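Long-range contacts in galactokinase (Bifidobacterium longum subsp. infantis ATCC 15697 = JCM 1222 = DSM 20088, PDB 6TEQ), which probably transfers a phosphate from ATP to galactose, and binds 2-deoxy-2-fluoro-galactose in its sugar pocket: residues Ala36-Val41 against Ala410-Glu415; Gly53-Ile58 against Leu206-Glu211; Val110-Arg115 against Ala175-Asn180; Asp163-Arg168 against Thr213-Val218; Thr170-Ala175 against Asp191-Met196. All blocks are in the same frame, centred on the assembly; numbering follows the deposited sequence.

Contact 1 of 5, residues Ala36-Val41 against Ala410-Glu415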
# COMPACT_ATOMS: atom_id res chain seq x y z
N ALA A 36 1.76 -14.50 -6.83
CA ALA A 36 1.62 -13.07 -7.13
C ALA A 36 0.90 -12.37 -6.01
O ALA A 36 0.18 -13.01 -5.26
CB ALA A 36 0.94 -12.85 -8.46
N ALA A 37 1.28 -11.10 -5.84
CA ALA A 37 0.61 -10.24 -4.86
C ALA A 37 0.31 -8.93 -5.55
O ALA A 37 1.13 -8.41 -6.34
CB ALA A 37 1.47 -10.08 -3.64
N PRO A 38 -0.83 -8.33 -5.20
CA PRO A 38 -1.21 -7.06 -5.82
C PRO A 38 -0.62 -5.84 -5.13
O PRO A 38 -0.28 -5.81 -3.95
CB PRO A 38 -2.73 -7.08 -5.73
CG PRO A 38 -2.96 -7.76 -4.37
CD PRO A 38 -1.94 -8.89 -4.40
N GLY A 39 -0.56 -4.77 -5.91
CA GLY A 39 -0.45 -3.43 -5.33
C GLY A 39 -1.80 -3.02 -4.77
O GLY A 39 -2.73 -3.82 -4.78
N ARG A 40 -1.88 -1.79 -4.26
CA ARG A 40 -3.08 -1.38 -3.54
C ARG A 40 -3.33 0.09 -3.73
O ARG A 40 -2.37 0.89 -3.88
CB ARG A 40 -2.94 -1.73 -2.05
CG ARG A 40 -1.89 -0.95 -1.28
CD ARG A 40 -2.42 0.28 -0.63
NE ARG A 40 -1.35 1.10 -0.06
CZ ARG A 40 -0.65 2.02 -0.69
NH1 ARG A 40 0.32 2.65 -0.03
NH2 ARG A 40 -0.98 2.44 -1.90
N VAL A 41 -4.60 0.48 -3.55
CA VAL A 41 -4.93 1.90 -3.28
C VAL A 41 -5.69 1.99 -1.95
O VAL A 41 -6.69 1.30 -1.74
CB VAL A 41 -5.71 2.55 -4.43
CG1 VAL A 41 -4.81 3.01 -5.54
CG2 VAL A 41 -6.70 1.61 -5.03
N ALA A 410 -8.58 -9.28 -6.19
CA ALA A 410 -8.19 -10.35 -5.27
C ALA A 410 -6.81 -10.12 -4.67
O ALA A 410 -5.95 -9.36 -5.23
CB ALA A 410 -8.24 -11.66 -6.06
N SER A 411 -6.62 -10.74 -3.51
CA SER A 411 -5.36 -10.66 -2.77
C SER A 411 -4.33 -11.60 -3.43
O SER A 411 -4.59 -12.22 -4.48
CB SER A 411 -5.58 -11.03 -1.32
OG SER A 411 -5.91 -12.42 -1.23
N ALA A 412 -3.21 -11.73 -2.79
CA ALA A 412 -2.08 -12.59 -3.22
C ALA A 412 -2.59 -14.03 -3.39
O ALA A 412 -3.45 -14.49 -2.62
CB ALA A 412 -0.96 -12.51 -2.25
N SER A 413 -1.99 -14.76 -4.28
CA SER A 413 -2.39 -16.15 -4.53
C SER A 413 -1.28 -16.89 -5.25
O SER A 413 -0.40 -16.23 -5.89
CB SER A 413 -3.66 -16.25 -5.30
OG SER A 413 -3.52 -15.77 -6.61
N ARG A 414 -1.35 -18.19 -5.19
CA ARG A 414 -0.57 -19.02 -6.12
C ARG A 414 -1.21 -18.91 -7.49
O ARG A 414 -2.45 -18.94 -7.61
CB ARG A 414 -0.49 -20.51 -5.74
CG ARG A 414 0.52 -21.23 -6.62
CD ARG A 414 0.90 -22.50 -5.93
NE ARG A 414 -0.19 -23.44 -6.08
CZ ARG A 414 -0.37 -24.52 -5.28
NH1 ARG A 414 0.40 -24.76 -4.24
NH2 ARG A 414 -1.36 -25.36 -5.50
N GLU A 415 -0.39 -18.71 -8.50
CA GLU A 415 -0.79 -18.52 -9.90
C GLU A 415 -0.55 -19.79 -10.70
O GLU A 415 -1.37 -20.07 -11.53
CB GLU A 415 -0.04 -17.31 -10.48
CG GLU A 415 -0.34 -15.97 -9.83
CD GLU A 415 -1.61 -15.27 -10.28
OE1 GLU A 415 -2.14 -15.69 -11.29
OE2 GLU A 415 -2.06 -14.30 -9.62

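Contact 2 of 5, residues Gly53-Ile58 against Leu206-Glu211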
# COMPACT_ATOMS: atom_id res chain seq x y z
N GLY A 53 -4.80 3.07 13.85
CA GLY A 53 -6.08 3.60 13.38
C GLY A 53 -6.79 2.65 12.46
O GLY A 53 -6.56 1.44 12.49
N LEU A 54 -7.70 3.22 11.71
CA LEU A 54 -8.52 2.52 10.71
C LEU A 54 -8.01 2.89 9.33
O LEU A 54 -7.61 4.05 9.11
CB LEU A 54 -9.99 2.92 10.77
CG LEU A 54 -10.65 2.62 12.11
CD1 LEU A 54 -12.07 3.16 12.13
CD2 LEU A 54 -10.65 1.13 12.39
N CYS A 55 -8.10 1.91 8.41
CA CYS A 55 -7.73 2.09 6.98
C CYS A 55 -8.78 1.41 6.13
O CYS A 55 -9.56 0.59 6.66
CB CYS A 55 -6.34 1.55 6.67
SG CYS A 55 -5.08 1.98 7.90
N LEU A 56 -8.76 1.72 4.84
CA LEU A 56 -9.71 1.13 3.88
C LEU A 56 -9.09 0.95 2.52
O LEU A 56 -9.47 1.65 1.58
CB LEU A 56 -10.97 1.99 3.86
CG LEU A 56 -12.17 1.34 3.19
CD1 LEU A 56 -12.69 0.16 4.02
CD2 LEU A 56 -13.27 2.36 3.01
N PRO A 57 -8.14 -0.01 2.39
CA PRO A 57 -7.57 -0.27 1.07
C PRO A 57 -8.36 -1.29 0.26
O PRO A 57 -9.16 -2.04 0.76
CB PRO A 57 -6.19 -0.86 1.42
CG PRO A 57 -6.41 -1.60 2.74
CD PRO A 57 -7.38 -0.66 3.51
N ILE A 58 -8.11 -1.18 -1.05
CA ILE A 58 -8.46 -2.22 -2.05
C ILE A 58 -7.17 -2.71 -2.67
O ILE A 58 -6.17 -1.93 -2.74
CB ILE A 58 -9.44 -1.70 -3.11
CG1 ILE A 58 -8.87 -0.54 -3.90
CG2 ILE A 58 -10.76 -1.36 -2.45
CD1 ILE A 58 -9.61 -0.22 -5.15
N LEU A 206 -9.62 -2.14 7.88
CA LEU A 206 -8.50 -2.70 8.66
C LEU A 206 -8.37 -1.86 9.92
O LEU A 206 -8.21 -0.63 9.88
CB LEU A 206 -7.27 -2.65 7.78
CG LEU A 206 -5.97 -2.99 8.50
CD1 LEU A 206 -5.95 -4.47 8.83
CD2 LEU A 206 -4.79 -2.62 7.64
N ASP A 207 -8.43 -2.54 11.06
CA ASP A 207 -8.25 -1.93 12.36
C ASP A 207 -6.88 -2.27 12.85
O ASP A 207 -6.61 -3.45 13.06
CB ASP A 207 -9.40 -2.39 13.26
CG ASP A 207 -9.43 -1.70 14.61
OD1 ASP A 207 -8.37 -1.28 15.10
OD2 ASP A 207 -10.58 -1.58 15.14
N CYS A 208 -6.03 -1.25 12.97
CA CYS A 208 -4.59 -1.47 13.21
C CYS A 208 -4.24 -1.53 14.70
O CYS A 208 -3.04 -1.51 14.99
CB CYS A 208 -3.80 -0.38 12.50
SG CYS A 208 -4.02 -0.55 10.70
N ARG A 209 -5.25 -1.63 15.60
CA ARG A 209 -4.87 -1.78 17.02
C ARG A 209 -4.08 -3.07 17.17
O ARG A 209 -4.49 -4.12 16.71
CB ARG A 209 -6.09 -1.72 17.91
CG ARG A 209 -6.65 -0.31 18.03
CD ARG A 209 -7.96 -0.38 18.77
NE ARG A 209 -9.01 -1.11 18.09
CZ ARG A 209 -10.10 -1.63 18.66
NH1 ARG A 209 -10.26 -1.67 19.95
NH2 ARG A 209 -10.98 -2.22 17.88
N PRO A 210 -2.88 -3.04 17.78
CA PRO A 210 -1.96 -4.15 17.71
C PRO A 210 -2.40 -5.34 18.56
O PRO A 210 -1.81 -6.43 18.33
CB PRO A 210 -0.61 -3.58 18.19
CG PRO A 210 -0.95 -2.39 18.97
CD PRO A 210 -2.25 -1.85 18.38
N GLU A 211 -3.37 -5.16 19.47
CA GLU A 211 -3.78 -6.26 20.38
C GLU A 211 -4.85 -7.16 19.70
O GLU A 211 -5.20 -8.19 20.28
CB GLU A 211 -4.29 -5.74 21.72
CG GLU A 211 -5.60 -5.02 21.64
CD GLU A 211 -5.56 -3.52 21.29
OE1 GLU A 211 -4.50 -2.96 20.84
OE2 GLU A 211 -6.62 -2.89 21.49

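Contact 3 of 5, residues Val110-Arg115 against Ala175-Asn180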
# COMPACT_ATOMS: atom_id res chain seq x y z
N VAL A 110 12.58 -11.16 3.52
CA VAL A 110 11.40 -11.98 3.90
C VAL A 110 11.83 -13.36 4.40
O VAL A 110 11.41 -13.75 5.51
CB VAL A 110 10.40 -12.12 2.74
CG1 VAL A 110 9.30 -13.07 3.17
CG2 VAL A 110 9.87 -10.72 2.34
N ALA A 111 12.73 -14.02 3.68
CA ALA A 111 13.29 -15.31 4.15
C ALA A 111 14.00 -15.11 5.50
O ALA A 111 13.78 -15.91 6.43
CB ALA A 111 14.12 -15.92 3.08
N TRP A 112 14.81 -14.06 5.61
CA TRP A 112 15.50 -13.69 6.87
C TRP A 112 14.48 -13.53 7.99
O TRP A 112 14.72 -14.03 9.19
CB TRP A 112 16.30 -12.44 6.61
CG TRP A 112 16.87 -11.80 7.83
CD1 TRP A 112 18.06 -12.14 8.41
CD2 TRP A 112 16.35 -10.68 8.56
NE1 TRP A 112 18.28 -11.35 9.50
CE2 TRP A 112 17.28 -10.43 9.59
CE3 TRP A 112 15.21 -9.86 8.47
CZ2 TRP A 112 17.11 -9.41 10.52
CZ3 TRP A 112 15.08 -8.81 9.34
CH2 TRP A 112 15.98 -8.63 10.39
N ALA A 113 13.42 -12.78 7.73
CA ALA A 113 12.40 -12.52 8.78
C ALA A 113 11.73 -13.82 9.19
O ALA A 113 11.52 -14.05 10.38
CB ALA A 113 11.37 -11.50 8.32
N LEU A 114 11.40 -14.70 8.26
CA LEU A 114 10.80 -16.01 8.62
C LEU A 114 11.80 -16.81 9.48
O LEU A 114 11.39 -17.39 10.46
CB LEU A 114 10.41 -16.75 7.36
CG LEU A 114 9.24 -16.09 6.57
CD1 LEU A 114 9.04 -16.73 5.19
CD2 LEU A 114 7.93 -16.22 7.37
N ARG A 115 13.07 -16.83 9.11
CA ARG A 115 14.07 -17.59 9.87
C ARG A 115 14.14 -16.96 11.26
O ARG A 115 14.22 -17.76 12.23
CB ARG A 115 15.39 -17.59 9.12
CG ARG A 115 15.34 -18.51 7.91
CD ARG A 115 16.39 -18.12 6.87
NE ARG A 115 17.75 -18.19 7.34
CZ ARG A 115 18.47 -19.30 7.39
NH1 ARG A 115 19.70 -19.24 7.82
NH2 ARG A 115 17.97 -20.46 6.98
N ALA A 175 6.86 -9.80 5.95
CA ALA A 175 7.01 -8.82 4.84
C ALA A 175 7.31 -7.43 5.41
O ALA A 175 8.19 -6.70 4.89
CB ALA A 175 5.78 -8.84 4.02
N ILE A 176 6.52 -7.00 6.38
CA ILE A 176 6.75 -5.73 7.10
C ILE A 176 8.15 -5.72 7.69
O ILE A 176 8.85 -4.70 7.51
CB ILE A 176 5.66 -5.51 8.16
CG1 ILE A 176 4.26 -5.39 7.52
CG2 ILE A 176 5.99 -4.29 9.00
CD1 ILE A 176 3.16 -5.43 8.56
N LYS A 177 8.56 -6.78 8.36
CA LYS A 177 9.90 -6.79 9.00
C LYS A 177 11.01 -6.71 7.94
O LYS A 177 12.00 -6.00 8.18
CB LYS A 177 10.03 -8.01 9.88
CG LYS A 177 11.40 -8.13 10.52
CD LYS A 177 11.40 -9.20 11.58
CE LYS A 177 12.78 -9.51 12.11
NZ LYS A 177 12.68 -10.34 13.33
N SER A 178 10.84 -7.39 6.81
CA SER A 178 11.82 -7.29 5.73
C SER A 178 12.02 -5.81 5.35
O SER A 178 13.15 -5.31 5.25
CB SER A 178 11.41 -8.08 4.52
OG SER A 178 12.37 -7.85 3.55
N GLU A 179 10.93 -5.15 5.06
CA GLU A 179 11.00 -3.78 4.55
C GLU A 179 11.64 -2.92 5.63
O GLU A 179 12.66 -2.30 5.35
CB GLU A 179 9.61 -3.29 4.15
CG GLU A 179 9.65 -1.91 3.53
CD GLU A 179 8.43 -1.55 2.72
OE1 GLU A 179 7.57 -2.42 2.57
OE2 GLU A 179 8.35 -0.37 2.31
N ASN A 180 11.08 -2.94 6.85
CA ASN A 180 11.55 -2.05 7.93
C ASN A 180 13.02 -2.33 8.31
O ASN A 180 13.81 -1.35 8.42
CB ASN A 180 10.71 -2.18 9.18
CG ASN A 180 9.46 -1.36 9.11
OD1 ASN A 180 9.48 -0.15 8.97
ND2 ASN A 180 8.36 -1.99 9.39
O HOH W 1 10.75 -12.35 12.34

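Contact 4 of 5, residues Asp163-Arg168 against Thr213-Val218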
# COMPACT_ATOMS: atom_id res chain seq x y z
N ASP A 163 -2.70 -20.49 3.58
CA ASP A 163 -4.05 -20.97 3.23
C ASP A 163 -5.13 -20.47 4.18
O ASP A 163 -6.27 -20.87 4.01
CB ASP A 163 -4.06 -22.50 3.09
CG ASP A 163 -4.12 -23.32 4.37
OD1 ASP A 163 -4.01 -22.74 5.48
OD2 ASP A 163 -4.28 -24.58 4.25
N SER A 164 -4.85 -19.46 4.98
CA SER A 164 -5.91 -18.83 5.83
C SER A 164 -5.62 -17.36 5.98
O SER A 164 -4.46 -16.94 5.98
CB SER A 164 -6.09 -19.50 7.22
OG SER A 164 -4.99 -19.31 8.01
N ASP A 165 -6.70 -16.57 6.11
CA ASP A 165 -6.53 -15.14 6.44
C ASP A 165 -5.68 -14.97 7.66
O ASP A 165 -4.78 -14.10 7.65
CB ASP A 165 -7.88 -14.48 6.65
CG ASP A 165 -7.80 -12.97 6.85
OD1 ASP A 165 -7.29 -12.31 5.93
OD2 ASP A 165 -8.21 -12.50 7.98
N ALA A 166 -6.05 -15.62 8.78
CA ALA A 166 -5.31 -15.41 10.05
C ALA A 166 -3.86 -15.88 9.89
O ALA A 166 -2.96 -15.19 10.39
CB ALA A 166 -6.02 -16.15 11.16
N GLY A 167 -3.63 -16.99 9.20
CA GLY A 167 -2.28 -17.48 8.93
C GLY A 167 -1.48 -16.43 8.16
O GLY A 167 -0.31 -16.18 8.43
N ARG A 168 -2.14 -15.79 7.20
CA ARG A 168 -1.40 -14.84 6.36
C ARG A 168 -0.85 -13.68 7.20
O ARG A 168 0.13 -13.07 6.77
CB ARG A 168 -2.24 -14.34 5.19
CG ARG A 168 -2.34 -15.38 4.11
CD ARG A 168 -3.09 -14.79 2.94
NE ARG A 168 -3.10 -15.72 1.85
CZ ARG A 168 -3.32 -15.41 0.60
NH1 ARG A 168 -3.71 -14.19 0.26
NH2 ARG A 168 -3.33 -16.35 -0.30
N THR A 213 -6.81 -9.79 17.23
CA THR A 213 -6.53 -11.02 16.51
C THR A 213 -6.94 -10.80 15.07
O THR A 213 -7.65 -9.83 14.75
CB THR A 213 -7.30 -12.23 17.04
OG1 THR A 213 -8.66 -11.88 16.78
CG2 THR A 213 -7.03 -12.47 18.50
N PRO A 214 -6.47 -11.65 14.15
CA PRO A 214 -6.75 -11.42 12.74
C PRO A 214 -8.26 -11.37 12.40
O PRO A 214 -8.64 -10.55 11.59
CB PRO A 214 -6.04 -12.59 12.03
CG PRO A 214 -4.89 -12.80 12.91
CD PRO A 214 -5.43 -12.67 14.33
N LEU A 215 -9.06 -12.24 13.01
CA LEU A 215 -10.49 -12.25 12.69
C LEU A 215 -11.20 -11.06 13.35
O LEU A 215 -12.37 -10.85 13.00
CB LEU A 215 -11.10 -13.61 13.04
CG LEU A 215 -11.39 -14.56 11.89
CD1 LEU A 215 -10.37 -14.53 10.77
CD2 LEU A 215 -11.54 -15.98 12.43
N GLU A 216 -10.54 -10.34 14.28
CA GLU A 216 -11.08 -9.10 14.88
C GLU A 216 -10.72 -7.86 14.07
O GLU A 216 -11.34 -6.82 14.32
CB GLU A 216 -10.51 -8.92 16.30
CG GLU A 216 -11.06 -9.89 17.34
CD GLU A 216 -10.45 -9.80 18.74
OE1 GLU A 216 -9.26 -9.33 18.92
OE2 GLU A 216 -11.13 -10.32 19.68
N ASN A 217 -9.66 -7.91 13.23
CA ASN A 217 -9.03 -6.65 12.79
C ASN A 217 -9.35 -6.36 11.32
O ASN A 217 -8.91 -5.30 10.85
CB ASN A 217 -7.57 -6.58 13.14
CG ASN A 217 -6.64 -7.37 12.26
OD1 ASN A 217 -7.05 -8.02 11.28
ND2 ASN A 217 -5.37 -7.31 12.59
N VAL A 218 -10.18 -7.18 10.68
CA VAL A 218 -10.68 -6.83 9.36
C VAL A 218 -12.17 -7.08 9.21
O VAL A 218 -12.72 -8.01 9.76
CB VAL A 218 -9.93 -7.56 8.25
CG1 VAL A 218 -8.51 -7.12 8.14
CG2 VAL A 218 -10.10 -9.06 8.21

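Contact 5 of 5, residues Thr170-Ala175 against Asp191-Met196. With GAF (2-deoxy-2-fluoro-alpha-D-galactopyranose), chain M.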
# COMPACT_ATOMS: atom_id res chain seq x y z
N THR A 170 0.96 -13.90 9.83
CA THR A 170 2.37 -14.27 10.07
C THR A 170 3.25 -13.83 8.89
O THR A 170 4.34 -13.30 9.08
CB THR A 170 2.45 -15.76 10.37
OG1 THR A 170 1.80 -15.96 11.65
CG2 THR A 170 3.88 -16.25 10.42
N LEU A 171 2.78 -14.07 7.68
CA LEU A 171 3.53 -13.75 6.43
C LEU A 171 3.57 -12.24 6.21
O LEU A 171 4.62 -11.74 5.87
CB LEU A 171 2.86 -14.45 5.28
CG LEU A 171 2.78 -15.96 5.40
CD1 LEU A 171 2.15 -16.57 4.22
CD2 LEU A 171 4.08 -16.61 5.72
N ILE A 172 2.46 -11.57 6.47
CA ILE A 172 2.41 -10.09 6.54
C ILE A 172 3.48 -9.55 7.46
O ILE A 172 4.21 -8.59 7.09
CB ILE A 172 1.01 -9.62 6.92
CG1 ILE A 172 0.08 -9.89 5.75
CG2 ILE A 172 1.02 -8.18 7.29
CD1 ILE A 172 -1.38 -9.86 6.17
N ASN A 173 3.58 -10.10 8.66
CA ASN A 173 4.55 -9.56 9.65
C ASN A 173 5.97 -9.78 9.12
O ASN A 173 6.80 -8.86 9.31
CB ASN A 173 4.32 -10.18 11.01
CG ASN A 173 3.08 -9.62 11.68
OD1 ASN A 173 2.63 -8.50 11.31
ND2 ASN A 173 2.60 -10.34 12.70
N ALA A 174 6.24 -10.88 8.44
CA ALA A 174 7.58 -11.13 7.87
C ALA A 174 7.86 -10.10 6.79
O ALA A 174 8.99 -9.62 6.64
CB ALA A 174 7.66 -12.54 7.33
N ALA A 175 6.86 -9.80 5.95
CA ALA A 175 7.01 -8.82 4.84
C ALA A 175 7.31 -7.43 5.41
O ALA A 175 8.19 -6.70 4.89
CB ALA A 175 5.78 -8.84 4.02
N ASP A 191 -0.14 -1.72 3.65
CA ASP A 191 0.04 -2.17 2.28
C ASP A 191 0.06 -3.70 2.24
O ASP A 191 -0.50 -4.32 1.28
CB ASP A 191 1.32 -1.63 1.68
CG ASP A 191 1.51 -0.14 1.69
OD1 ASP A 191 0.52 0.57 1.98
OD2 ASP A 191 2.61 0.24 1.24
N GLN A 192 0.69 -4.31 3.23
CA GLN A 192 0.91 -5.75 3.29
C GLN A 192 -0.41 -6.43 3.70
O GLN A 192 -0.78 -7.51 3.11
CB GLN A 192 2.02 -6.08 4.27
CG GLN A 192 3.37 -5.45 3.89
CD GLN A 192 3.57 -4.02 4.36
OE1 GLN A 192 2.66 -3.36 4.92
NE2 GLN A 192 4.78 -3.53 4.13
N ASN A 193 -1.19 -5.84 4.56
CA ASN A 193 -2.54 -6.33 4.88
C ASN A 193 -3.40 -6.27 3.66
O ASN A 193 -4.15 -7.27 3.35
CB ASN A 193 -3.12 -5.57 6.10
CG ASN A 193 -2.63 -6.10 7.43
OD1 ASN A 193 -3.18 -7.08 7.91
ND2 ASN A 193 -1.58 -5.53 7.99
N ALA A 194 -3.37 -5.18 2.90
CA ALA A 194 -4.16 -5.08 1.65
C ALA A 194 -3.76 -6.19 0.72
O ALA A 194 -4.61 -6.90 0.20
CB ALA A 194 -3.99 -3.74 1.00
N SER A 195 -2.47 -6.34 0.48
CA SER A 195 -1.97 -7.21 -0.60
C SER A 195 -2.35 -8.66 -0.29
O SER A 195 -2.59 -9.45 -1.20
CB SER A 195 -0.45 -7.03 -0.73
OG SER A 195 0.03 -7.68 -1.87
N MET A 196 -2.45 -9.02 0.99
CA MET A 196 -2.64 -10.44 1.36
C MET A 196 -4.03 -10.70 1.93
O MET A 196 -4.34 -11.90 2.13
CB MET A 196 -1.57 -10.93 2.33
CG MET A 196 -0.22 -10.85 1.70
SD MET A 196 1.01 -11.77 2.62
CE MET A 196 0.90 -13.33 1.74
C1 GAF M . 2.98 4.31 3.15
C2 GAF M . 3.20 3.18 4.13
F2 GAF M . 3.85 2.17 3.50
C3 GAF M . 1.90 2.66 4.71
O3 GAF M . 2.17 1.83 5.79
C4 GAF M . 1.02 3.83 5.24
O4 GAF M . 1.54 4.44 6.42
C5 GAF M . 0.87 4.85 4.16
O5 GAF M . 2.13 5.30 3.75
C6 GAF M . 0.05 6.05 4.58
O6 GAF M . -1.29 5.68 4.90
O1 GAF M . 2.39 3.67 2.04

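Contact 1 of 5, residues Ala36-Val41 against Ala410-Glu415
Ala37 and Ala412 meet methyl to methyl, CB to CB at 3.7 Å, where the C-terminal strand 413-417 joins strand 33-42. One step along, Ala36 and Ser413 form an antiparallel hydrogen-bonded pair: Ala36 N gives to Ser413 O at 2.9 Å, and Ser413 N gives to Ala36 O at 3.0 Å. Ala36 O also takes a CA-H...O contact from Ala412 CA at 3.1 Å. The Ala36 methyl is flanked by Glu415: CG beside the backbone N (chi1 -64°) and a bend at chi2 (-81°) bring the chain back against it, with Glu415 CG 3.6 Å from Ala36 CB. The carboxylate itself is held from outside, OE1 by His12 and OE2 by a salt bridge to Arg63. At the other end the Pro38 ring lies against backbone: its CG is 3.5 Å from Ala410 O and its CD 3.5 Å from Ala412 N. Pro38 has no N-H to give, and its own carbonyl is bonded by Ser195 OG. Strand 33-42 is also paired with strand 54-70, while the Ala37 methyl packs on helices 141-156 and 190-197. Farther along the same strand, Arg40 reaches the galactose pocket and forms a salt bridge with Asp191 of helix 190-197.

Contact 2 of 5, residues Gly53-Ile58 against Leu206-Glu211
Cys55 and Leu206 are joined by a reciprocal pair of backbone bonds, Cys55 N to Leu206 O at 2.9 Å and Leu206 N to Cys55 O at 3.0 Å. A third bond, from Cys208 N to Gly53 O at 2.8 Å, carries the pairing just past the end of strand 202-207. Between them, Leu54 and Asp207 make a non-hydrogen-bonded antiparallel pair. Here the two side chains pass each other at a slant, with Leu54 CD2 3.8 Å from Asp207 CG. On the face shared by Cys55 and Leu206, the two CB atoms pack at 4.4 Å. Cys55 SG lies 3.9 Å from Cys208 SG, a van der Waals contact too long for a disulfide; Cys55 is modelled in two conformers.

In the next shell, Arg209 fixes the Asp207 carboxylate side-on: NE gives to OD1, and NH2 forms a salt bridge with OD2 at 2.8 Å. Arg209 N also gives to OD1, closing an Asx turn, and Arg268 forms a second salt bridge there. Farther out, Leu54 packs on helix 294-318, and Cys55 touches Thr48 and the sugar-binding Asp49. The chemistry is thus divided: backbone bonds set the strand alignment close to the galactose pocket, whereas the charges, gathered on Asp207, probably stiffen the turn that ends strand 202-207.

Contact 3 of 5, residues Val110-Arg115 against Ala175-Asn180
The six-membered ring of the Trp112 indole meets the aliphatic part of Lys177, which runs across it at about a right angle. Lys177 CE approaches obliquely, 3.7 Å from both CZ3 and CH2 of Trp112, and Lys177 CG is 3.9 Å from CZ3. Glu181 and Met182, one turn farther on in the lysine's helix, also touch the indole, while NE1 makes a weak hydrogen bond to Leu95 O.

Lys177 has CG anti to the backbone N (chi1 177°) and stays extended to its end, which brings the methylenes alongside the Ala113 methyl too; Lys177 CD is 4.0 Å from Ala113 CB. The chain therefore passes both apolar groups before the ammonium is reached. NZ then gives to a water at 3.0 Å, and this water gives to Ala113 O at 2.7 Å, so the charge is tied back to the opposite helix through a single bridging molecule.

At the other end of the contact, Val110 CG2 packs on Ser178 CB at 3.8 Å. The serine hydroxyl is engaged by Tyr106 O, a carbonyl of the preceding turn of the valine's helix, which adds a direct polar tie between the two helices.

With alanine, serine and valine at the crossing, the axes of the two short segments approach to 8.0 Å, at 118° between their directions. Helix 105-116 thus lies across one side of helix 165-183, and helix 141-156 packs on Val110 and Ala175 through Thr146. Elsewhere round helix 165-183, Ile176 and Glu179 touch Gln192 of helix 190-197; Glu179 binds magnesium when the metal is present.

Contact 4 of 5, residues Asp163-Arg168 against Thr213-Val218
Asp165 turns a carboxylate oxygen toward hydrocarbon: OD2 lies 3.9 Å from Val218 CG2, the two side chains coming from opposite directions. The charge is answered from a third place. Arg197, at the end of helix 190-197, forms a salt bridge with OD2, and its guanidinium also bonds Pro214 O and Asn217 OD1, so a single arginine links both segments. Two helix starts meet here at the surface, each with an N-cap: Ser164 before the long helix 165-183, and Thr213, as part of a capping box, before the short helix 214-217.

Beside the carboxylate, the contact is plain apolar packing. The Pro214 ring presses on the first turn of the long helix, its CB 3.5 Å from Ala166 CA and 3.7 Å from Ala166 CB. The aspartate reaches the other side chains because its CG is anti to the backbone N (chi1 -174°), which places the carboxylate beside Val218 and Leu215.

Both starts are capped by a hydroxyl. In helix 214-217 the capping bond, from Glu216 N to Thr213 OG1, is weak, and the return bond of the box runs from Thr213 N to Glu216 OE1 at 3.0 Å. Strand 218-222 follows at once, with Val218 packing on Leu204 and Leu206 of strand 202-207. In the long helix, Ser164 OG accepts from Gly167 N at 2.9 Å.

Contact 5 of 5, residues Thr170-Ala175 against Asp191-Met196
Ile172 spreads both branches over helix 190-197 because its CG1 is anti to the carbonyl carbon (chi1 -70°) and its CG2 anti to the backbone N. CG2 packs on Gln192 CB at 3.8 Å, while CG1 rests 3.7 Å from Gln192 O. Across the isoleucine, at about a right angle, stands the Asn193 side chain, with OD1 3.7 Å from Ile172 CD1. That amide is fixed from both ends: ND2 gives to Gly189 O, and OD1 accepts from Arg197. Met196 runs past Ile172 in the opposite direction, its CB 3.9 Å from Ile172 CG1; Met196 is modelled in two conformers, so the approach of its CE to Leu171 CB is less certain.

This is helix-on-helix packing in the N-terminal GHMP kinase region, with the short segments at 138° and their axes 9.4 Å apart. The side of helix 190-197 formed by Gln192, Asn193 and Met196 faces helix 165-183, and the first turn of the same helix borders the sugar. There Asp191, which is part of the galactose site, lies with OD2 3.2 Å from F2 of 2-deoxy-2-fluoro-alpha-D-galactopyranose.

How the contacts relate
Contacts 2, 3 and 5 are buried, contact 1 partly so, and contact 4 lies at the surface. The sheet contacts 1 and 2 rest on backbone hydrogen bonds and meet where strands 33-42 and 54-70 are neighbours, Ile58 N bonding Val41 O. Contacts 3, 4 and 5 all draw on helix 165-183: the buried pair mainly by side-chain packing, contact 3 with a bridging water besides, and with Ala175 common to both; contact 4 at its capped start by packing plus an arginine. Helix 190-197 joins the two groups, since Ser195 OG bonds Pro38 O and Asp191 bridges to Arg40. Arg168 likewise ties contact 4 to Ala412 of contact 1 and Met196 of contact 5.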